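Local coordinates for Lin2891 protein (Listeria innocua, PDB 3DB0), which is a putative pyridoxamine 5'-phosphate oxidase of the FMN-binding clan, probably a flavin-dependent oxidoreductase whose substrate is not established, at residues R60-C65 / N81-L86. Sequence-based numbering, arbitrary orientation.
Sequences RNPHVC and NGLASL
H63 and L83 both turn CG anti to their own carbonyl carbon (chi1 -50° and -73°), and their side chains run side by side on one face of the sheet. L83 CD2 comes obliquely to the imidazole, 3.6 Å from H63 CD2. The same methyl packs against the ring of P62, 3.9 Å from P62 CG. That CG also sits over the centre of the H63 ring, so proline, imidazole and leucine form one cluster. N61, two residues before H63, helps hold the imidazole in place: its OD1 accepts a bond from H63 N at 3.0 Å, an Asx turn, and a second from H63 ND1. The two donors reach OD1 from opposite faces of its carbonyl plane.

On the other face, V64 places both methyls near A84; CG1 lies 3.8 Å from A84 CB. G82, paired with V64 across the strands, has no side chain, and V64 CG2 lies 3.6 Å from its carbonyl oxygen, G82 O. V58 of helix 53-60 and I116 of strand 113-126 also touch A84, and L22 touches V64.

The backbones pair through V64 and G82, a hydrogen-bonded antiparallel pair. V64 N gives G82 O a nearly straight bond (176°), and G82 N returns one to V64 O. A84 N adds a 2.7 Å bond to P62 O. This extends the ladder back beyond the start of strand 63-68.

F29 of the second subunit meets the H63 ring. The pairing forms the open end of the antiparallel hairpin 63-68/77-86, within the closed six-stranded barrel characteristic of the FMN-binding split-barrel fold.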
loop_
_atom_site.group_PDB
_atom_site.type_symbol
_atom_site.label_atom_id
_atom_site.label_comp_id
_atom_site.label_asym_id
_atom_site.label_seq_id
_atom_site.Cartn_x
_atom_site.Cartn_y
_atom_site.Cartn_z
ATOM N N ARG B 60 -14.696 6.256 -24.188
ATOM C CA ARG B 60 -14.575 6.094 -25.629
ATOM C C ARG B 60 -14.077 4.710 -26.063
ATOM O O ARG B 60 -14.280 4.303 -27.212
ATOM C CB ARG B 60 -13.654 7.176 -26.203
ATOM C CG ARG B 60 -14.220 8.564 -26.027
ATOM C CD ARG B 60 -13.186 9.664 -26.016
ATOM N NE ARG B 60 -13.005 10.317 -27.301
ATOM C CZ ARG B 60 -12.681 11.601 -27.423
ATOM N NH1 ARG B 60 -12.561 12.362 -26.339
ATOM N NH2 ARG B 60 -12.527 12.138 -28.622
ATOM N N ASN B 61 -13.377 4.028 -25.174
ATOM C CA ASN B 61 -12.908 2.647 -25.463
ATOM C C ASN B 61 -12.892 1.879 -24.133
ATOM O O ASN B 61 -12.053 2.161 -23.289
ATOM C CB ASN B 61 -11.531 2.661 -26.135
ATOM C CG ASN B 61 -11.019 1.266 -26.507
ATOM O OD1 ASN B 61 -11.460 0.276 -25.957
ATOM N ND2 ASN B 61 -10.089 1.202 -27.445
ATOM N N PRO B 62 -13.850 0.940 -23.934
ATOM C CA PRO B 62 -13.977 0.215 -22.672
ATOM C C PRO B 62 -12.922 -0.884 -22.416
ATOM O O PRO B 62 -12.829 -1.427 -21.319
ATOM C CB PRO B 62 -15.370 -0.408 -22.778
ATOM C CG PRO B 62 -15.489 -0.718 -24.262
ATOM C CD PRO B 62 -14.884 0.529 -24.910
ATOM N N HIS B 63 -12.105 -1.163 -23.415
ATOM C CA HIS B 63 -11.142 -2.249 -23.318
ATOM C C HIS B 63 -9.910 -1.800 -22.527
ATOM O O HIS B 63 -9.159 -0.888 -22.942
ATOM C CB HIS B 63 -10.711 -2.720 -24.668
ATOM C CG HIS B 63 -11.845 -3.008 -25.590
ATOM N ND1 HIS B 63 -12.230 -2.136 -26.588
ATOM C CD2 HIS B 63 -12.728 -4.028 -25.624
ATOM C CE1 HIS B 63 -13.271 -2.634 -27.231
ATOM N NE2 HIS B 63 -13.598 -3.774 -26.662
ATOM N N VAL B 64 -9.727 -2.471 -21.405
ATOM C CA VAL B 64 -8.607 -2.197 -20.503
ATOM C C VAL B 64 -7.889 -3.470 -20.147
ATOM O O VAL B 64 -8.449 -4.561 -20.232
ATOM C CB VAL B 64 -9.040 -1.437 -19.244
ATOM C CG1 VAL B 64 -9.654 -0.053 -19.629
ATOM C CG2 VAL B 64 -10.048 -2.248 -18.400
ATOM N N CYS B 65 -6.616 -3.314 -19.825
ATOM C CA CYS B 65 -5.821 -4.395 -19.344
ATOM C C CYS B 65 -5.246 -3.981 -17.972
ATOM O O CYS B 65 -4.616 -2.924 -17.872
ATOM C CB CYS B 65 -4.676 -4.675 -20.327
ATOM S SG CYS B 65 -3.605 -6.076 -19.749
ATOM N N ASN B 81 -7.915 -8.732 -18.521
ATOM C CA ASN B 81 -8.424 -7.986 -19.690
ATOM C C ASN B 81 -9.882 -7.906 -19.442
ATOM O O ASN B 81 -10.529 -8.916 -19.138
ATOM C CB ASN B 81 -8.103 -8.699 -20.993
ATOM C CG ASN B 81 -6.582 -8.802 -21.235
ATOM O OD1 ASN B 81 -5.991 -9.860 -21.050
ATOM N ND2 ASN B 81 -5.956 -7.697 -21.557
ATOM N N GLY B 82 -10.382 -6.674 -19.472
ATOM C CA GLY B 82 -11.759 -6.422 -19.110
ATOM C C GLY B 82 -12.389 -5.229 -19.772
ATOM O O GLY B 82 -11.796 -4.574 -20.593
ATOM N N LEU B 83 -13.628 -5.019 -19.404
ATOM C CA LEU B 83 -14.424 -3.966 -19.913
ATOM C C LEU B 83 -14.711 -2.989 -18.799
ATOM O O LEU B 83 -15.290 -3.354 -17.750
ATOM C CB LEU B 83 -15.717 -4.556 -20.508
ATOM C CG LEU B 83 -15.572 -5.311 -21.827
ATOM C CD1 LEU B 83 -16.940 -5.949 -22.266
ATOM C CD2 LEU B 83 -15.056 -4.330 -22.904
ATOM N N ALA B 84 -14.307 -1.742 -19.053
ATOM C CA ALA B 84 -14.417 -0.661 -18.093
ATOM C C ALA B 84 -15.565 0.253 -18.459
ATOM O O ALA B 84 -15.858 0.487 -19.642
ATOM C CB ALA B 84 -13.033 0.117 -17.930
ATOM N N SER B 85 -16.211 0.720 -17.393
ATOM C CA SER B 85 -17.369 1.615 -17.428
ATOM C C SER B 85 -17.412 2.458 -16.187
ATOM O O SER B 85 -16.726 2.200 -15.197
ATOM C CB SER B 85 -18.673 0.820 -17.624
ATOM O OG SER B 85 -18.971 0.039 -16.495
ATOM N N LEU B 86 -18.180 3.530 -16.255
ATOM C CA LEU B 86 -18.327 4.406 -15.112
ATOM C C LEU B 86 -19.496 3.869 -14.294
ATOM O O LEU B 86 -20.603 3.640 -14.824
ATOM C CB LEU B 86 -18.528 5.862 -15.559
ATOM C CG LEU B 86 -17.349 6.429 -16.408
ATOM C CD1 LEU B 86 -17.525 7.913 -16.753
ATOM C CD2 LEU B 86 -16.041 6.188 -15.654
#